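Local coordinates for beta-galactosidase/beta-glucuronidase (Faecalibacterium prausnitzii L2-6, PDB 6MVF), which binds flavin mononucleotide and acts as a gut bacterial beta-glucuronidase of glycoside hydrolase family 2, cleaving glucuronic acid from glucuronides, at residues 449-454 with 483-488; 429-434 with 445-450; 333-338 with 531-536. All blocks are in the same frame, centred on the assembly; numbering follows the deposited sequence.

Contact 1: residues 449-454 with 483-488; sequences VESYNH and GISEYG
Glu-450 O is gripped by several donors. Gly-483 N approaches it in the carbonyl plane at 2.9 Å, across the two strands. Trp-528 NE1, from a loop outside the pair, also bonds to it, and Ser-451 OG adds a weak bond from the next residue. The parallel pairing continues from Tyr-452 N to Gly-483 O at 3.1 Å, with the donor tilted 28° from the carbonyl plane. It resumes further on, where His-454 N reaches Glu-486 O at 2.9 Å. Between these bonds the strand is interrupted at Ser-485, whose N gives Tyr-452 O a weak bond.

Here the side chain of Ser-485 points toward the other strand. Its OG sits between the backbone N and the carbonyl carbon (chi1 43°) and donates to Asn-453 OD1. That bond is modelled too short for its length to be trusted. Next to it, the Asn-453 amide stacks on the Glu-486 carboxylate, the planes 20° apart. Asn-453 ND2 stands 3.2 Å from Glu-486 OE2, but the angle is too poor for a hydrogen bond. Glu-486 OE1 pairs instead with Tyr-455 OH. On the face of the sheet that carries Tyr-452 and Ile-484, Ile-484 CD1 lies 4.2 Å from Tyr-452 CB. The same methyl meets the His-454 ring at its edge, near the ring plane.

The strands belong to a beta-alpha-beta unit of the barrel, joined through helix 466-476. Every touching residue is buried. The two hydrogen bonds of Asn-453 ND2, to Asn-398 OD1 and Glu-399 OE2, probably hold the amide flat over the Glu-486 carboxylate; the hold on its oxygen end is less certain.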
loop_
_atom_site.group_PDB
_atom_site.type_symbol
_atom_site.label_atom_id
_atom_site.label_comp_id
_atom_site.label_asym_id
_atom_site.label_seq_id
_atom_site.Cartn_x
_atom_site.Cartn_y
_atom_site.Cartn_z
ATOM N N VAL A 449 -24.770 -37.346 9.423
ATOM C CA VAL A 449 -25.907 -36.447 9.306
ATOM C C VAL A 449 -26.363 -36.512 7.852
ATOM O O VAL A 449 -25.723 -37.147 7.008
ATOM C CB VAL A 449 -25.572 -34.996 9.738
ATOM C CG1 VAL A 449 -25.134 -34.943 11.207
ATOM C CG2 VAL A 449 -24.487 -34.385 8.846
ATOM N N GLU A 450 -27.501 -35.874 7.567
ATOM C CA GLU A 450 -28.206 -36.095 6.307
ATOM C C GLU A 450 -29.017 -34.857 5.962
ATOM O O GLU A 450 -29.535 -34.171 6.847
ATOM C CB GLU A 450 -29.154 -37.307 6.360
ATOM C CG GLU A 450 -28.472 -38.657 6.542
ATOM C CD GLU A 450 -29.426 -39.841 6.346
ATOM O OE1 GLU A 450 -30.102 -39.912 5.286
ATOM O OE2 GLU A 450 -29.504 -40.703 7.257
ATOM N N SER A 451 -29.152 -34.597 4.666
ATOM C CA SER A 451 -29.947 -33.462 4.233
ATOM C C SER A 451 -30.704 -33.795 2.952
ATOM O O SER A 451 -30.292 -34.648 2.158
ATOM C CB SER A 451 -29.079 -32.209 4.027
ATOM O OG SER A 451 -28.692 -31.636 5.267
ATOM N N TYR A 452 -31.803 -33.083 2.752
ATOM C CA TYR A 452 -32.611 -33.208 1.554
ATOM C C TYR A 452 -32.588 -31.920 0.738
ATOM O O TYR A 452 -32.493 -30.812 1.281
ATOM C CB TYR A 452 -34.055 -33.563 1.902
ATOM C CG TYR A 452 -34.351 -35.039 1.981
ATOM C CD1 TYR A 452 -34.115 -35.749 3.138
ATOM C CD2 TYR A 452 -34.911 -35.717 0.900
ATOM C CE1 TYR A 452 -34.422 -37.103 3.225
ATOM C CE2 TYR A 452 -35.224 -37.069 0.972
ATOM C CZ TYR A 452 -34.977 -37.762 2.144
ATOM O OH TYR A 452 -35.272 -39.113 2.242
ATOM N N ASN A 453 -32.666 -32.090 -0.582
ATOM C CA ASN A 453 -32.865 -30.991 -1.514
ATOM C C ASN A 453 -34.359 -30.918 -1.859
ATOM O O ASN A 453 -34.882 -31.783 -2.574
ATOM C CB ASN A 453 -32.007 -31.198 -2.760
ATOM C CG ASN A 453 -30.514 -31.167 -2.459
ATOM O OD1 ASN A 453 -30.096 -30.855 -1.346
ATOM N ND2 ASN A 453 -29.705 -31.475 -3.461
ATOM N N HIS A 454 -35.052 -29.888 -1.362
ATOM C CA HIS A 454 -36.481 -29.759 -1.596
ATOM C C HIS A 454 -36.826 -28.442 -2.272
ATOM O O HIS A 454 -36.247 -27.393 -1.961
ATOM C CB HIS A 454 -37.256 -29.876 -0.296
ATOM C CG HIS A 454 -37.424 -31.286 0.163
ATOM N ND1 HIS A 454 -37.918 -32.277 -0.659
ATOM C CD2 HIS A 454 -37.141 -31.880 1.346
ATOM C CE1 HIS A 454 -37.931 -33.423 -0.000
ATOM N NE2 HIS A 454 -37.469 -33.208 1.220
ATOM N N GLY A 483 -31.100 -32.006 7.897
ATOM C CA GLY A 483 -30.922 -30.656 7.416
ATOM C C GLY A 483 -31.518 -30.527 6.026
ATOM O O GLY A 483 -31.957 -31.512 5.429
ATOM N N ILE A 484 -31.542 -29.295 5.524
ATOM C CA ILE A 484 -31.999 -29.022 4.165
ATOM C C ILE A 484 -30.826 -28.427 3.395
ATOM O O ILE A 484 -30.481 -27.249 3.581
ATOM C CB ILE A 484 -33.233 -28.102 4.133
ATOM C CG1 ILE A 484 -34.417 -28.795 4.823
ATOM C CG2 ILE A 484 -33.600 -27.718 2.691
ATOM C CD1 ILE A 484 -34.706 -30.237 4.320
ATOM N N SER A 485 -30.214 -29.245 2.529
ATOM C CA SER A 485 -29.007 -28.837 1.816
ATOM C C SER A 485 -29.285 -27.968 0.598
ATOM O O SER A 485 -28.367 -27.297 0.123
ATOM C CB SER A 485 -28.203 -30.070 1.394
ATOM O OG SER A 485 -29.054 -31.084 0.875
ATOM N N GLU A 486 -30.501 -28.015 0.047
ATOM C CA GLU A 486 -30.949 -27.086 -0.985
ATOM C C GLU A 486 -32.432 -26.852 -0.803
ATOM O O GLU A 486 -33.195 -27.794 -0.557
ATOM C CB GLU A 486 -30.749 -27.566 -2.436
ATOM C CG GLU A 486 -29.374 -28.023 -2.816
ATOM C CD GLU A 486 -29.266 -28.378 -4.292
ATOM O OE1 GLU A 486 -30.246 -28.136 -5.046
ATOM O OE2 GLU A 486 -28.192 -28.896 -4.698
ATOM N N TYR A 487 -32.810 -25.587 -0.917
ATOM C CA TYR A 487 -34.171 -25.131 -1.118
ATOM C C TYR A 487 -34.054 -23.760 -1.764
ATOM O O TYR A 487 -33.042 -23.076 -1.597
ATOM C CB TYR A 487 -34.954 -25.066 0.197
ATOM C CG TYR A 487 -34.514 -23.981 1.152
ATOM C CD1 TYR A 487 -33.451 -24.185 2.042
ATOM C CD2 TYR A 487 -35.155 -22.750 1.166
ATOM C CE1 TYR A 487 -33.053 -23.176 2.923
ATOM C CE2 TYR A 487 -34.771 -21.746 2.036
ATOM C CZ TYR A 487 -33.728 -21.959 2.912
ATOM O OH TYR A 487 -33.381 -20.948 3.778
ATOM N N GLY A 488 -35.062 -23.364 -2.520
ATOM C CA GLY A 488 -34.976 -22.082 -3.179
ATOM C C GLY A 488 -35.995 -21.965 -4.295
ATOM O O GLY A 488 -36.858 -22.812 -4.468
#

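Contact 2: residues 429-434 with 445-450; sequences TTIAHV and RITDVE
His-433 and Glu-450 are brought together by their torsions. In each, CG lies beside the backbone N (chi1 -62° in His-433), and the Glu-450 chain then runs extended beyond CG. The carboxylate thus comes to the edge of the imidazole. His-433 NE2 donates to Glu-450 OE1 at 2.8 Å, on the anti side of that oxygen and close to the ring plane. Ring and carboxylate planes stand 70° apart. Glu-450 OE1 has a second partner in His-444 ND1, while Glu-450 OE2 takes the backbone N of Arg-445 from above the carboxylate plane at 2.8 Å. The carboxylate is therefore held by three N-H groups, which probably favours its charged form. Ile-431 CG2 lies alongside Glu-450 CG, the two side chains pointing the same way.

At the other end, Thr-429 and Asp-448 exchange backbone and side-chain bonds. Thr-429 N donates to Asp-448 OD2 at 2.9 Å, meeting it from above the carboxylate plane. In return, Asp-448 N donates to Thr-429 OG1 at 3.1 Å. Outside partners continue the network: Lys-421 forms a salt bridge with Asp-448 OD2, and Gln-417 OE1 is bonded to Thr-429 OG1.

Between these ends, Val-449 N donates to Thr-429 O at 3.1 Å. Thr-447 OG1 donates to Val-449 O within the loop and touches Ile-431 CG2 at 3.3 Å. Val-449 CG2 packs against the side chain of Thr-430.

The loop thus doubles back beside the strand it has just left and enters the neighbouring one. Such a step between adjacent parallel strands is that of a TIM barrel, as in the catalytic domain of family 2 glycoside hydrolases, although here no helix lies between strands 428-433 and 450-453.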
loop_
_atom_site.group_PDB
_atom_site.type_symbol
_atom_site.label_atom_id
_atom_site.label_comp_id
_atom_site.label_asym_id
_atom_site.label_seq_id
_atom_site.Cartn_x
_atom_site.Cartn_y
_atom_site.Cartn_z
ATOM N N THR A 429 -19.586 -36.798 8.503
ATOM C CA THR A 429 -19.945 -36.994 7.104
ATOM C C THR A 429 -21.418 -36.650 6.896
ATOM O O THR A 429 -22.240 -36.766 7.812
ATOM C CB THR A 429 -19.659 -38.428 6.642
ATOM O OG1 THR A 429 -20.370 -39.362 7.465
ATOM C CG2 THR A 429 -18.172 -38.728 6.753
ATOM N N THR A 430 -21.734 -36.180 5.688
ATOM C CA THR A 430 -23.079 -35.751 5.331
ATOM C C THR A 430 -23.357 -36.230 3.916
ATOM O O THR A 430 -22.470 -36.742 3.229
ATOM C CB THR A 430 -23.262 -34.214 5.438
ATOM O OG1 THR A 430 -24.653 -33.866 5.335
ATOM C CG2 THR A 430 -22.494 -33.464 4.328
ATOM N N ILE A 431 -24.604 -36.032 3.484
ATOM C CA ILE A 431 -25.055 -36.407 2.151
ATOM C C ILE A 431 -26.209 -35.484 1.778
ATOM O O ILE A 431 -26.939 -34.998 2.646
ATOM C CB ILE A 431 -25.450 -37.915 2.102
ATOM C CG1 ILE A 431 -25.836 -38.339 0.682
ATOM C CG2 ILE A 431 -26.567 -38.258 3.136
ATOM C CD1 ILE A 431 -25.735 -39.808 0.477
ATOM N N ALA A 432 -26.379 -35.229 0.485
ATOM C CA ALA A 432 -27.512 -34.433 0.011
ATOM C C ALA A 432 -28.408 -35.309 -0.861
ATOM O O ALA A 432 -27.983 -35.783 -1.923
ATOM C CB ALA A 432 -27.042 -33.191 -0.749
ATOM N N HIS A 433 -29.636 -35.539 -0.401
ATOM C CA HIS A 433 -30.587 -36.387 -1.121
ATOM C C HIS A 433 -31.415 -35.582 -2.124
ATOM O O HIS A 433 -31.795 -34.431 -1.863
ATOM C CB HIS A 433 -31.537 -37.083 -0.144
ATOM C CG HIS A 433 -30.863 -38.003 0.823
ATOM N ND1 HIS A 433 -30.153 -39.114 0.421
ATOM C CD2 HIS A 433 -30.820 -37.996 2.178
ATOM C CE1 HIS A 433 -29.684 -39.741 1.488
ATOM N NE2 HIS A 433 -30.075 -39.082 2.566
ATOM N N VAL A 434 -31.707 -36.205 -3.273
ATOM C CA VAL A 434 -32.708 -35.643 -4.178
ATOM C C VAL A 434 -34.091 -35.699 -3.520
ATOM O O VAL A 434 -34.352 -36.494 -2.605
ATOM C CB VAL A 434 -32.692 -36.369 -5.538
ATOM C CG1 VAL A 434 -33.252 -37.780 -5.420
ATOM C CG2 VAL A 434 -33.447 -35.557 -6.610
ATOM N N ARG A 445 -28.767 -43.385 7.079
ATOM C CA ARG A 445 -27.945 -43.936 8.150
ATOM C C ARG A 445 -26.568 -44.394 7.674
ATOM O O ARG A 445 -25.866 -45.101 8.409
ATOM C CB ARG A 445 -28.689 -45.079 8.872
ATOM C CG ARG A 445 -30.106 -44.659 9.195
ATOM C CD ARG A 445 -30.890 -45.558 10.112
ATOM N NE ARG A 445 -32.009 -44.781 10.652
ATOM C CZ ARG A 445 -33.116 -44.496 9.962
ATOM N NH1 ARG A 445 -33.238 -44.949 8.723
ATOM N NH2 ARG A 445 -34.089 -43.759 10.496
ATOM N N ILE A 446 -26.149 -44.001 6.470
ATOM C CA ILE A 446 -24.770 -44.238 6.054
ATOM C C ILE A 446 -23.838 -43.204 6.675
ATOM O O ILE A 446 -22.789 -43.546 7.236
ATOM C CB ILE A 446 -24.649 -44.224 4.518
ATOM C CG1 ILE A 446 -25.397 -45.393 3.881
ATOM C CG2 ILE A 446 -23.178 -44.250 4.102
ATOM C CD1 ILE A 446 -25.227 -45.452 2.372
ATOM N N THR A 447 -24.210 -41.927 6.578
ATOM C CA THR A 447 -23.396 -40.815 7.046
ATOM C C THR A 447 -23.894 -40.325 8.408
ATOM O O THR A 447 -24.994 -40.664 8.853
ATOM C CB THR A 447 -23.397 -39.679 6.009
ATOM O OG1 THR A 447 -24.740 -39.230 5.760
ATOM C CG2 THR A 447 -22.755 -40.147 4.681
ATOM N N ASP A 448 -23.050 -39.530 9.082
ATOM C CA ASP A 448 -23.354 -39.061 10.438
ATOM C C ASP A 448 -24.571 -38.138 10.471
ATOM O O ASP A 448 -25.312 -38.112 11.465
ATOM C CB ASP A 448 -22.146 -38.327 11.048
ATOM C CG ASP A 448 -20.867 -39.176 11.065
ATOM O OD1 ASP A 448 -20.941 -40.390 11.369
ATOM O OD2 ASP A 448 -19.779 -38.618 10.777
ATOM N N VAL A 449 -24.770 -37.346 9.423
ATOM C CA VAL A 449 -25.907 -36.447 9.306
ATOM C C VAL A 449 -26.363 -36.512 7.852
ATOM O O VAL A 449 -25.723 -37.147 7.008
ATOM C CB VAL A 449 -25.572 -34.996 9.738
ATOM C CG1 VAL A 449 -25.134 -34.943 11.207
ATOM C CG2 VAL A 449 -24.487 -34.385 8.846
ATOM N N GLU A 450 -27.501 -35.874 7.567
ATOM C CA GLU A 450 -28.206 -36.095 6.307
ATOM C C GLU A 450 -29.017 -34.857 5.962
ATOM O O GLU A 450 -29.535 -34.171 6.847
ATOM C CB GLU A 450 -29.154 -37.307 6.360
ATOM C CG GLU A 450 -28.472 -38.657 6.542
ATOM C CD GLU A 450 -29.426 -39.841 6.346
ATOM O OE1 GLU A 450 -30.102 -39.912 5.286
ATOM O OE2 GLU A 450 -29.504 -40.703 7.257
#

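Contact 3: residues 333-338 with 531-536; sequences RLAHYQ and HVWNMF
His-336 and Trp-533 meet across this contact, and each borders a non-proline cis peptide bond. One joins Ala-335 to His-336, the other Trp-533 to Asn-534. His-336 NE2 lies 3.3 Å from Trp-533 CH2. The rings meet obliquely, their planes 31° apart. Ala-335 CB touches the edge of the indole at Trp-533 CZ3, 3.9 Å away. The same methyl lies over the guanidinium of Arg-333.

On the strand itself, Arg-333 CB sits over one face of the His-531 ring as a CH-pi contact, 3.7 Å from the ring centroid. With CG anti to the backbone N (chi1 175°) and the chain extended to NE, the guanidinium is carried well beyond this ring. Its NH2 forms a salt bridge with Glu-357 and a hydrogen bond with Asn-398. Glu-357 also accepts from His-336 ND1.

Strands 331-334 and 529-532 are not neighbours in the TIM barrel; strand 292-300 runs between them, and its Ser-300 touches Arg-333, His-531 and Trp-533. A cis bond after a tryptophan at the end of the last barrel strand is well known in related glycoside hydrolases.

Replacing His-531 with an alanine is likely to leave Thr-331 OG1 without the ring NE2 it bonds to and to open a gap beside Arg-333 CB.

Beyond the cis bond, Asn-534 OD1 accepts from Phe-536 N at 3.2 Å, an Asx turn. A water donates to Ala-335 O and accepts a weak bond from Asn-534 ND2.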
loop_
_atom_site.group_PDB
_atom_site.type_symbol
_atom_site.label_atom_id
_atom_site.label_comp_id
_atom_site.label_asym_id
_atom_site.label_seq_id
_atom_site.Cartn_x
_atom_site.Cartn_y
_atom_site.Cartn_z
ATOM N N ARG A 333 -22.452 -24.022 2.365
ATOM C CA ARG A 333 -22.257 -25.281 1.660
ATOM C C ARG A 333 -21.512 -25.006 0.353
ATOM O O ARG A 333 -22.027 -24.322 -0.542
ATOM C CB ARG A 333 -23.586 -25.984 1.392
ATOM C CG ARG A 333 -23.404 -27.232 0.551
ATOM C CD ARG A 333 -24.711 -27.925 0.257
ATOM N NE ARG A 333 -24.506 -29.098 -0.587
ATOM C CZ ARG A 333 -25.346 -29.482 -1.541
ATOM N NH1 ARG A 333 -26.450 -28.782 -1.777
ATOM N NH2 ARG A 333 -25.073 -30.559 -2.265
ATOM N N LEU A 334 -20.300 -25.539 0.246
ATOM C CA LEU A 334 -19.436 -25.264 -0.899
ATOM C C LEU A 334 -19.622 -26.344 -1.969
ATOM O O LEU A 334 -18.752 -27.174 -2.241
ATOM C CB LEU A 334 -17.991 -25.144 -0.433
ATOM C CG LEU A 334 -17.809 -23.740 0.129
ATOM C CD1 LEU A 334 -16.393 -23.500 0.585
ATOM C CD2 LEU A 334 -18.239 -22.702 -0.922
ATOM N N ALA A 335 -20.792 -26.306 -2.595
ATOM C CA ALA A 335 -21.134 -27.289 -3.611
ATOM C C ALA A 335 -20.491 -26.901 -4.948
ATOM O O ALA A 335 -20.129 -25.746 -5.157
ATOM C CB ALA A 335 -22.659 -27.394 -3.724
ATOM N N HIS A 336 -20.320 -27.873 -5.858
ATOM C CA HIS A 336 -20.534 -29.318 -5.664
ATOM C C HIS A 336 -19.197 -30.023 -5.814
ATOM O O HIS A 336 -19.123 -31.107 -6.383
ATOM C CB HIS A 336 -21.492 -29.927 -6.703
ATOM C CG HIS A 336 -22.945 -29.618 -6.494
ATOM N ND1 HIS A 336 -23.666 -30.089 -5.416
ATOM C CD2 HIS A 336 -23.827 -28.936 -7.267
ATOM C CE1 HIS A 336 -24.922 -29.686 -5.517
ATOM N NE2 HIS A 336 -25.046 -28.984 -6.631
ATOM N N TYR A 337 -18.134 -29.399 -5.330
ATOM C CA TYR A 337 -16.779 -29.817 -5.671
ATOM C C TYR A 337 -15.847 -29.130 -4.684
ATOM O O TYR A 337 -16.288 -28.384 -3.806
ATOM C CB TYR A 337 -16.453 -29.461 -7.122
ATOM C CG TYR A 337 -17.062 -28.136 -7.497
ATOM C CD1 TYR A 337 -16.491 -26.938 -7.056
ATOM C CD2 TYR A 337 -18.219 -28.075 -8.256
ATOM C CE1 TYR A 337 -17.057 -25.713 -7.384
ATOM C CE2 TYR A 337 -18.802 -26.852 -8.583
ATOM C CZ TYR A 337 -18.220 -25.671 -8.148
ATOM O OH TYR A 337 -18.792 -24.452 -8.470
ATOM N N GLN A 338 -14.560 -29.399 -4.821
ATOM C CA GLN A 338 -13.572 -28.709 -4.006
ATOM C C GLN A 338 -13.433 -27.266 -4.489
ATOM O O GLN A 338 -13.380 -27.009 -5.697
ATOM C CB GLN A 338 -12.241 -29.448 -4.077
ATOM C CG GLN A 338 -11.089 -28.740 -3.445
ATOM C CD GLN A 338 -9.888 -29.649 -3.339
ATOM O OE1 GLN A 338 -10.029 -30.869 -3.237
ATOM N NE2 GLN A 338 -8.701 -29.067 -3.374
ATOM N N HIS A 531 -29.473 -24.561 3.920
ATOM C CA HIS A 531 -28.635 -23.884 2.935
ATOM C C HIS A 531 -29.496 -23.423 1.768
ATOM O O HIS A 531 -29.982 -24.248 0.988
ATOM C CB HIS A 531 -27.527 -24.805 2.437
ATOM C CG HIS A 531 -26.525 -25.173 3.481
ATOM N ND1 HIS A 531 -26.557 -26.380 4.147
ATOM C CD2 HIS A 531 -25.460 -24.495 3.976
ATOM C CE1 HIS A 531 -25.551 -26.432 5.004
ATOM N NE2 HIS A 531 -24.871 -25.303 4.919
ATOM N N VAL A 532 -29.672 -22.108 1.634
ATOM C CA VAL A 532 -30.333 -21.553 0.456
ATOM C C VAL A 532 -29.595 -21.969 -0.802
ATOM O O VAL A 532 -28.383 -21.750 -0.936
ATOM C CB VAL A 532 -30.388 -20.022 0.538
ATOM C CG1 VAL A 532 -30.876 -19.433 -0.804
ATOM C CG2 VAL A 532 -31.245 -19.601 1.700
ATOM N N TRP A 533 -30.319 -22.564 -1.737
ATOM C CA TRP A 533 -29.831 -22.675 -3.101
ATOM C C TRP A 533 -30.404 -21.474 -3.837
ATOM O O TRP A 533 -31.624 -21.369 -3.996
ATOM C CB TRP A 533 -30.255 -23.995 -3.731
ATOM C CG TRP A 533 -29.530 -24.301 -5.017
ATOM C CD1 TRP A 533 -30.004 -24.140 -6.292
ATOM C CD2 TRP A 533 -28.203 -24.809 -5.147
ATOM N NE1 TRP A 533 -29.056 -24.535 -7.203
ATOM C CE2 TRP A 533 -27.938 -24.942 -6.526
ATOM C CE3 TRP A 533 -27.221 -25.186 -4.234
ATOM C CZ2 TRP A 533 -26.725 -25.414 -7.008
ATOM C CZ3 TRP A 533 -26.025 -25.662 -4.715
ATOM C CH2 TRP A 533 -25.789 -25.779 -6.094
ATOM N N ASN A 534 -29.554 -20.520 -4.215
ATOM C CA ASN A 534 -28.106 -20.496 -4.012
ATOM C C ASN A 534 -27.800 -19.024 -3.618
ATOM O O ASN A 534 -28.685 -18.172 -3.725
ATOM C CB ASN A 534 -27.384 -20.962 -5.308
ATOM C CG ASN A 534 -25.864 -21.017 -5.186
ATOM O OD1 ASN A 534 -25.192 -19.991 -5.202
ATOM N ND2 ASN A 534 -25.315 -22.228 -5.112
ATOM N N MET A 535 -26.583 -18.718 -3.141
ATOM C CA MET A 535 -26.268 -17.335 -2.779
ATOM C C MET A 535 -26.326 -16.422 -3.992
ATOM O O MET A 535 -26.865 -15.306 -3.921
ATOM C CB MET A 535 -24.876 -17.236 -2.144
ATOM C CG MET A 535 -24.520 -15.840 -1.675
ATOM S SD MET A 535 -25.545 -15.179 -0.325
ATOM C CE MET A 535 -24.998 -13.474 -0.268
ATOM N N PHE A 536 -25.746 -16.871 -5.104
ATOM C CA PHE A 536 -25.650 -16.099 -6.327
ATOM C C PHE A 536 -26.253 -16.909 -7.459
ATOM O O PHE A 536 -26.087 -18.133 -7.495
ATOM C CB PHE A 536 -24.195 -15.774 -6.687
ATOM C CG PHE A 536 -23.415 -15.176 -5.576
ATOM C CD1 PHE A 536 -23.607 -13.841 -5.212
ATOM C CD2 PHE A 536 -22.483 -15.932 -4.894
ATOM C CE1 PHE A 536 -22.876 -13.278 -4.168
ATOM C CE2 PHE A 536 -21.739 -15.376 -3.839
ATOM C CZ PHE A 536 -21.938 -14.055 -3.472
HETATM O O HOH W 1 -22.860 -24.301 -4.825
#

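In the fold
All three contacts belong to the parallel strands of the TIM barrel and the loops at their ends. Along the chain, 333-338 comes first, then 429-434, the run 445-454, 483-488 and finally 531-536, so contact 3 spans the other two. Contacts 1 and 2 share Val-449 and Glu-450, and their centres are about 10 Å apart. Together they line up strands 428-433, 450-453 and 482-487 side by side. Strand 529-532 follows next and links contact 1 to contact 3, their centres about 11 Å apart. The centres of contacts 2 and 3 are about 16 Å apart; Ala-432 and Arg-333 touch between them. At contact 3, strand 292-300 pairs with both 331-334 and 529-532, completing the ring of strands.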